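Local coordinates for 4-hydroxy-tetrahydrodipicolinate synthase (PDB 1O5K), which probably catalyses the condensation of pyruvate with L-aspartate-beta-semialdehyde to 4-hydroxy-tetrahydrodipicolinate, a step of lysine biosynthesis, at residues Ala88-Thr93 with Leu97-Gln102; Val267-Asn272 with Glu294-Val299. All blocks are in the same frame, centred on the assembly; numbering follows the deposited sequence.

Contact 1 (Ala88-Thr93 with Leu97-Gln102)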
ATOM      1  N   ALA A  88     -24.724   3.440  15.907  1.00 26.13           N
ATOM      2  CA  ALA A  88     -25.734   2.412  15.790  1.00 26.34           C
ATOM      3  C   ALA A  88     -25.501   1.485  14.583  1.00 28.13           C
ATOM      4  O   ALA A  88     -26.404   0.770  14.174  1.00 31.38           O
ATOM      5  CB  ALA A  88     -27.097   3.046  15.693  1.00 26.23           C
ATOM      6  N   GLY A  89     -24.318   1.517  14.000  1.00 27.93           N
ATOM      7  CA  GLY A  89     -24.054   0.738  12.785  1.00 31.24           C
ATOM      8  C   GLY A  89     -23.464  -0.622  13.128  1.00 28.98           C
ATOM      9  O   GLY A  89     -22.604  -0.727  14.006  1.00 28.72           O
ATOM     10  N   THR A  90     -23.920  -1.662  12.451  1.00 27.66           N
ATOM     11  CA  THR A  90     -23.248  -2.964  12.499  1.00 25.46           C
ATOM     12  C   THR A  90     -23.105  -3.482  11.067  1.00 24.49           C
ATOM     13  O   THR A  90     -23.414  -2.799  10.104  1.00 25.35           O
ATOM     14  CB  THR A  90     -23.979  -4.011  13.395  1.00 28.34           C
ATOM     15  OG1 THR A  90     -25.148  -4.581  12.723  1.00 25.33           O
ATOM     16  CG2 THR A  90     -24.533  -3.386  14.657  1.00 37.87           C
ATOM     17  N   ASN A  91     -22.650  -4.701  10.935  1.00 24.31           N
ATOM     18  CA  ASN A  91     -22.478  -5.268   9.576  1.00 23.57           C
ATOM     19  C   ASN A  91     -23.653  -6.093   9.096  1.00 23.41           C
ATOM     20  O   ASN A  91     -23.574  -6.721   8.003  1.00 22.83           O
ATOM     21  CB  ASN A  91     -21.126  -5.977   9.483  1.00 22.49           C
ATOM     22  CG  ASN A  91     -21.001  -7.158  10.390  1.00 24.53           C
ATOM     23  OD1 ASN A  91     -21.870  -7.420  11.243  1.00 24.73           O
ATOM     24  ND2 ASN A  91     -19.850  -7.884  10.265  1.00 26.66           N
ATOM     25  N   SER A  92     -24.753  -6.059   9.845  1.00 22.90           N
ATOM     26  CA  SER A  92     -26.038  -6.599   9.394  1.00 23.61           C
ATOM     27  C   SER A  92     -27.034  -5.444   9.229  1.00 25.28           C
ATOM     28  O   SER A  92     -27.229  -4.673  10.134  1.00 23.61           O
ATOM     29  CB  SER A  92     -26.576  -7.580  10.395  1.00 23.97           C
ATOM     30  OG  SER A  92     -27.966  -7.726  10.219  1.00 22.87           O
ATOM     31  N   THR A  93     -27.699  -5.381   8.079  1.00 22.84           N
ATOM     32  CA  THR A  93     -28.641  -4.284   7.828  1.00 22.81           C
ATOM     33  C   THR A  93     -29.831  -4.373   8.825  1.00 22.97           C
ATOM     34  O   THR A  93     -30.309  -3.352   9.375  1.00 24.68           O
ATOM     35  CB  THR A  93     -29.091  -4.352   6.355  1.00 22.30           C
ATOM     36  OG1 THR A  93     -27.912  -4.223   5.518  1.00 24.66           O
ATOM     37  CG2 THR A  93     -30.034  -3.153   6.013  1.00 23.69           C
ATOM     38  N   LEU A  97     -30.772  -1.568  11.786  1.00 21.97           N
ATOM     39  CA  LEU A  97     -32.050  -0.911  11.953  1.00 24.63           C
ATOM     40  C   LEU A  97     -32.548  -1.032  13.393  1.00 27.15           C
ATOM     41  O   LEU A  97     -33.050  -0.076  13.962  1.00 26.57           O
ATOM     42  CB  LEU A  97     -33.061  -1.437  10.942  1.00 26.29           C
ATOM     43  CG  LEU A  97     -34.455  -0.786  11.071  1.00 26.05           C
ATOM     44  CD1 LEU A  97     -34.380   0.762  10.977  1.00 26.74           C
ATOM     45  CD2 LEU A  97     -35.352  -1.377  10.059  1.00 30.49           C
ATOM     46  N   LYS A  98     -32.411  -2.209  13.995  1.00 25.72           N
ATOM     47  CA  LYS A  98     -32.835  -2.412  15.344  1.00 26.64           C
ATOM     48  C   LYS A  98     -32.131  -1.430  16.271  1.00 27.20           C
ATOM     49  O   LYS A  98     -32.754  -0.806  17.119  1.00 26.45           O
ATOM     50  CB  LYS A  98     -32.544  -3.850  15.777  1.00 28.23           C
ATOM     51  CG  LYS A  98     -33.055  -4.221  17.174  1.00 36.75           C
ATOM     52  CD  LYS A  98     -32.031  -5.110  17.890  1.00 48.64           C
ATOM     53  CE  LYS A  98     -32.545  -5.672  19.197  1.00 52.51           C
ATOM     54  NZ  LYS A  98     -33.755  -6.512  18.995  1.00 53.13           N
ATOM     55  N   LEU A  99     -30.834  -1.269  16.104  1.00 24.15           N
ATOM     56  CA  LEU A  99     -30.117  -0.308  16.946  1.00 23.73           C
ATOM     57  C   LEU A  99     -30.509   1.133  16.706  1.00 26.42           C
ATOM     58  O   LEU A  99     -30.570   1.959  17.631  1.00 26.88           O
ATOM     59  CB  LEU A  99     -28.642  -0.435  16.722  1.00 25.83           C
ATOM     60  CG  LEU A  99     -27.970  -1.707  17.262  1.00 29.57           C
ATOM     61  CD1 LEU A  99     -26.497  -1.601  17.055  1.00 30.75           C
ATOM     62  CD2 LEU A  99     -28.238  -1.929  18.707  1.00 33.07           C
ATOM     63  N   VAL A 100     -30.778   1.438  15.456  1.00 24.35           N
ATOM     64  CA  VAL A 100     -31.230   2.786  15.077  1.00 25.61           C
ATOM     65  C   VAL A 100     -32.580   3.079  15.725  1.00 25.39           C
ATOM     66  O   VAL A 100     -32.769   4.112  16.364  1.00 25.02           O
ATOM     67  CB  VAL A 100     -31.267   2.911  13.556  1.00 24.99           C
ATOM     68  CG1 VAL A 100     -32.015   4.160  13.117  1.00 24.75           C
ATOM     69  CG2 VAL A 100     -29.885   2.893  13.010  1.00 24.83           C
ATOM     70  N   LYS A 101     -33.510   2.134  15.637  1.00 24.57           N
ATOM     71  CA  LYS A 101     -34.842   2.307  16.256  1.00 26.89           C
ATOM     72  C   LYS A 101     -34.781   2.403  17.809  1.00 27.79           C
ATOM     73  O   LYS A 101     -35.520   3.186  18.434  1.00 25.72           O
ATOM     74  CB  LYS A 101     -35.780   1.204  15.762  1.00 24.74           C
ATOM     75  CG  LYS A 101     -36.174   1.340  14.297  1.00 31.36           C
ATOM     76  N   GLN A 102     -33.850   1.680  18.420  1.00 27.86           N
ATOM     77  CA  GLN A 102     -33.556   1.844  19.846  1.00 29.34           C
ATOM     78  C   GLN A 102     -33.081   3.259  20.190  1.00 27.27           C
ATOM     79  O   GLN A 102     -33.616   3.879  21.128  1.00 27.01           O
ATOM     80  CB  GLN A 102     -32.556   0.785  20.320  1.00 29.61           C
ATOM     81  CG  GLN A 102     -33.244  -0.633  20.331  1.00 34.90           C
ATOM     82  CD  GLN A 102     -32.347  -1.805  20.819  1.00 39.77           C
ATOM     83  OE1 GLN A 102     -32.861  -2.821  21.300  1.00 51.54           O
ATOM     84  NE2 GLN A 102     -31.030  -1.665  20.671  1.00 38.52           N
TER

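Contact 2 (Val267-Asn272 with Glu294-Val299)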
ATOM      1  N   VAL A 267      -6.242   7.716  24.263  1.00 21.32           N
ATOM      2  CA  VAL A 267      -7.112   8.794  24.827  1.00 23.46           C
ATOM      3  C   VAL A 267      -7.611   8.458  26.258  1.00 24.17           C
ATOM      4  O   VAL A 267      -7.646   9.346  27.151  1.00 22.61           O
ATOM      5  CB  VAL A 267      -8.232   9.197  23.846  1.00 22.97           C
ATOM      6  CG1 VAL A 267      -9.323   8.148  23.749  1.00 23.48           C
ATOM      7  CG2 VAL A 267      -8.836  10.544  24.259  1.00 25.70           C
ATOM      8  N   LYS A 268      -7.880   7.185  26.534  1.00 22.93           N
ATOM      9  CA  LYS A 268      -8.253   6.794  27.890  1.00 25.14           C
ATOM     10  C   LYS A 268      -7.076   6.981  28.841  1.00 27.01           C
ATOM     11  O   LYS A 268      -7.275   7.451  29.937  1.00 24.42           O
ATOM     12  CB  LYS A 268      -8.841   5.381  27.968  1.00 25.95           C
ATOM     13  CG  LYS A 268     -10.285   5.311  27.485  1.00 26.98           C
ATOM     14  CD  LYS A 268     -10.942   3.983  27.763  1.00 27.34           C
ATOM     15  CE  LYS A 268     -12.367   4.164  28.179  1.00 29.56           C
ATOM     16  NZ  LYS A 268     -13.083   2.925  28.485  1.00 26.22           N
ATOM     17  N   ALA A 269      -5.856   6.646  28.408  1.00 22.15           N
ATOM     18  CA  ALA A 269      -4.665   6.855  29.279  1.00 24.00           C
ATOM     19  C   ALA A 269      -4.458   8.358  29.566  1.00 22.36           C
ATOM     20  O   ALA A 269      -4.173   8.745  30.680  1.00 22.90           O
ATOM     21  CB  ALA A 269      -3.418   6.196  28.696  1.00 25.04           C
ATOM     22  N   ALA A 270      -4.677   9.186  28.552  1.00 22.21           N
ATOM     23  CA  ALA A 270      -4.642  10.637  28.659  1.00 22.41           C
ATOM     24  C   ALA A 270      -5.700  11.188  29.648  1.00 23.93           C
ATOM     25  O   ALA A 270      -5.386  11.988  30.545  1.00 20.93           O
ATOM     26  CB  ALA A 270      -4.818  11.268  27.239  1.00 24.83           C
ATOM     27  N   LEU A 271      -6.949  10.753  29.497  1.00 21.03           N
ATOM     28  CA  LEU A 271      -8.028  11.158  30.422  1.00 21.05           C
ATOM     29  C   LEU A 271      -7.724  10.731  31.852  1.00 24.39           C
ATOM     30  O   LEU A 271      -7.995  11.478  32.839  1.00 22.64           O
ATOM     31  CB  LEU A 271      -9.356  10.603  29.933  1.00 23.69           C
ATOM     32  CG  LEU A 271      -9.850  11.378  28.680  1.00 20.27           C
ATOM     33  CD1 LEU A 271     -10.965  10.582  28.046  1.00 25.61           C
ATOM     34  CD2 LEU A 271     -10.340  12.727  29.044  1.00 26.18           C
ATOM     35  N   ASN A 272      -7.122   9.568  31.996  1.00 24.32           N
ATOM     36  CA  ASN A 272      -6.714   9.144  33.340  1.00 24.54           C
ATOM     37  C   ASN A 272      -5.602  10.033  33.947  1.00 25.66           C
ATOM     38  O   ASN A 272      -5.648  10.435  35.152  1.00 22.34           O
ATOM     39  CB  ASN A 272      -6.266   7.681  33.302  1.00 23.19           C
ATOM     40  CG  ASN A 272      -5.768   7.182  34.638  1.00 25.11           C
ATOM     41  OD1 ASN A 272      -4.603   6.844  34.769  1.00 24.61           O
ATOM     42  ND2 ASN A 272      -6.655   7.100  35.633  1.00 23.36           N
ATOM     43  N   GLU A 294       4.000   7.693  28.864  1.00 27.36           N
ATOM     44  CA  GLU A 294       5.128   8.610  29.048  1.00 30.64           C
ATOM     45  C   GLU A 294       5.055   9.725  27.998  1.00 29.55           C
ATOM     46  O   GLU A 294       5.204  10.903  28.316  1.00 26.12           O
ATOM     47  CB  GLU A 294       6.384   7.754  28.882  1.00 31.29           C
ATOM     48  CG  GLU A 294       7.753   8.210  29.281  1.00 41.35           C
ATOM     49  CD  GLU A 294       8.679   6.998  29.051  1.00 42.30           C
ATOM     50  OE1 GLU A 294       8.902   6.217  30.018  1.00 42.56           O
ATOM     51  OE2 GLU A 294       9.042   6.745  27.866  1.00 46.98           O
ATOM     52  N   LEU A 295       4.758   9.340  26.761  1.00 28.21           N
ATOM     53  CA  LEU A 295       4.613  10.282  25.634  1.00 27.16           C
ATOM     54  C   LEU A 295       3.411  11.193  25.869  1.00 26.57           C
ATOM     55  O   LEU A 295       3.488  12.411  25.765  1.00 25.10           O
ATOM     56  CB  LEU A 295       4.432   9.512  24.324  1.00 26.72           C
ATOM     57  CG  LEU A 295       3.960  10.310  23.096  1.00 31.75           C
ATOM     58  CD1 LEU A 295       5.035  11.302  22.737  1.00 31.27           C
ATOM     59  CD2 LEU A 295       3.669   9.394  21.930  1.00 33.34           C
ATOM     60  N   LEU A 296       2.271  10.591  26.150  1.00 25.65           N
ATOM     61  CA  LEU A 296       1.101  11.396  26.442  1.00 26.41           C
ATOM     62  C   LEU A 296       1.391  12.410  27.584  1.00 25.53           C
ATOM     63  O   LEU A 296       1.024  13.586  27.470  1.00 27.44           O
ATOM     64  CB  LEU A 296      -0.065  10.502  26.805  1.00 26.36           C
ATOM     65  CG  LEU A 296      -0.581   9.664  25.640  1.00 26.26           C
ATOM     66  CD1 LEU A 296      -1.458   8.587  26.266  1.00 27.67           C
ATOM     67  CD2 LEU A 296      -1.332  10.540  24.631  1.00 25.90           C
ATOM     68  N   ARG A 297       2.040  11.973  28.669  1.00 24.54           N
ATOM     69  CA  ARG A 297       2.268  12.857  29.812  1.00 28.69           C
ATOM     70  C   ARG A 297       3.045  14.102  29.348  1.00 30.16           C
ATOM     71  O   ARG A 297       2.704  15.263  29.688  1.00 31.66           O
ATOM     72  CB  ARG A 297       3.025  12.128  30.936  1.00 28.29           C
ATOM     73  CG  ARG A 297       2.940  12.854  32.245  1.00 31.16           C
ATOM     74  CD  ARG A 297       3.753  12.295  33.380  1.00 34.27           C
ATOM     75  NE  ARG A 297       3.129  11.128  34.003  1.00 32.89           N
ATOM     76  CZ  ARG A 297       3.453   9.877  33.747  1.00 32.19           C
ATOM     77  NH1 ARG A 297       4.405   9.574  32.869  1.00 33.64           N
ATOM     78  NH2 ARG A 297       2.813   8.903  34.382  1.00 40.11           N
ATOM     79  N   ASN A 298       4.053  13.859  28.518  1.00 27.31           N
ATOM     80  CA  ASN A 298       4.903  14.928  27.992  1.00 30.72           C
ATOM     81  C   ASN A 298       4.162  15.878  27.076  1.00 30.15           C
ATOM     82  O   ASN A 298       4.253  17.088  27.217  1.00 28.62           O
ATOM     83  CB  ASN A 298       6.080  14.321  27.232  1.00 31.43           C
ATOM     84  CG  ASN A 298       7.149  13.756  28.177  1.00 34.40           C
ATOM     85  OD1 ASN A 298       7.227  14.135  29.351  1.00 39.05           O
ATOM     86  ND2 ASN A 298       7.941  12.803  27.673  1.00 30.66           N
ATOM     87  N   VAL A 299       3.440  15.305  26.135  1.00 32.20           N
ATOM     88  CA  VAL A 299       2.656  16.061  25.179  1.00 30.91           C
ATOM     89  C   VAL A 299       1.535  16.828  25.880  1.00 27.98           C
ATOM     90  O   VAL A 299       1.264  17.991  25.531  1.00 29.99           O
ATOM     91  CB  VAL A 299       2.078  15.120  24.085  1.00 34.18           C
ATOM     92  CG1 VAL A 299       0.982  15.784  23.323  1.00 36.37           C
ATOM     93  CG2 VAL A 299       3.181  14.687  23.097  1.00 26.36           C
TER

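Contact 1 (Ala88-Thr93 with Leu97-Gln102)
A88 packs against the buried flank of helix 93-106. Its CB lies 3.9 Å from CB of L99 and the same distance from CG2 of V100. The A88 carbonyl runs beside L99, with O 3.6 Å from L99 CB. This oxygen is buried and has no polar partner in the model. L99 CG stands anti to its own carbonyl carbon (chi1 -71°), and CD1 reaches on to T90. There the two side chains cross at about a right angle, T90 CG2 to L99 CD1 3.6 Å. T90 OG1 accepts the S92 N-H in a nearly straight bond of 3.3 Å, which forms an ST turn. S92 is the N-cap of helix 93-106, its OG bonded to K95 N. Replacing T90 with alanine would probably leave S92 N without this acceptor and open a gap beside L99 CD1. A helical bond from L97 N to T93 O (3.0 Å) is the backbone link between the segments. The packing is looser at L97, which is partly exposed and brings only its CB near the loop, by T93 O. The whole is a beta-loop-alpha unit of the TIM barrel, in which the loop after strand 84-87 turns into the following helix.

Contact 2 (Val267-Asn272 with Glu294-Val299)
L296 carries its CG anti to its own carbonyl carbon and beside its backbone N (chi1 -68°), and chi2 of 165° extends the chain to CD1. These torsions direct CD1 at the helix of A269 and A270. This one methyl makes the closest approaches of the contact. It lies 3.9 Å from A269 CB and 4.0 Å from A270 N, with A270 CB a little farther at 4.4 Å. L296 thus sets a single methyl, CD1, against two successive alanines. The small side chains are consistent with the close approach of the helices, with the CA atoms of A270 and L296 6.2 Å apart. No hydrogen bond joins the two segments, and the contact rests on van der Waals packing, chiefly of apolar side chains. All three touching residues are buried. L296 also packs on L273 of the same partner helix and on A257 of helix 241-257, while A269 meets A288 in a loop. The arrangement is a small helix-helix interface between 265-273 and 290-302, two helices of the C-terminal region that follows the last barrel strand, 216-219, in the DapA family.

How the contacts relate
Contacts 1 and 2 lie on opposite sides of the chain's centre. Their own centres are 33 Å apart, their nearest atoms about 17 Å, and they do not touch. Contact 1 comes wholly earlier in the chain than contact 2. It belongs to the TIM barrel itself, whereas contact 2 joins helices of the C-terminal region. Both lie about 10 Å from residues predicted to act in the site, and neither includes one. In contact 1 the side chain of A88 is about 10 Å from that of Y144, the predicted proton donor/acceptor. The side chain of T90 is about 10 Å from that of Y118, a predicted part of the proton relay. In contact 2 the A270 side chain is about 10 Å from that of T56, a predicted pyruvate-binding residue. A second subunit packs on contact 1 alone.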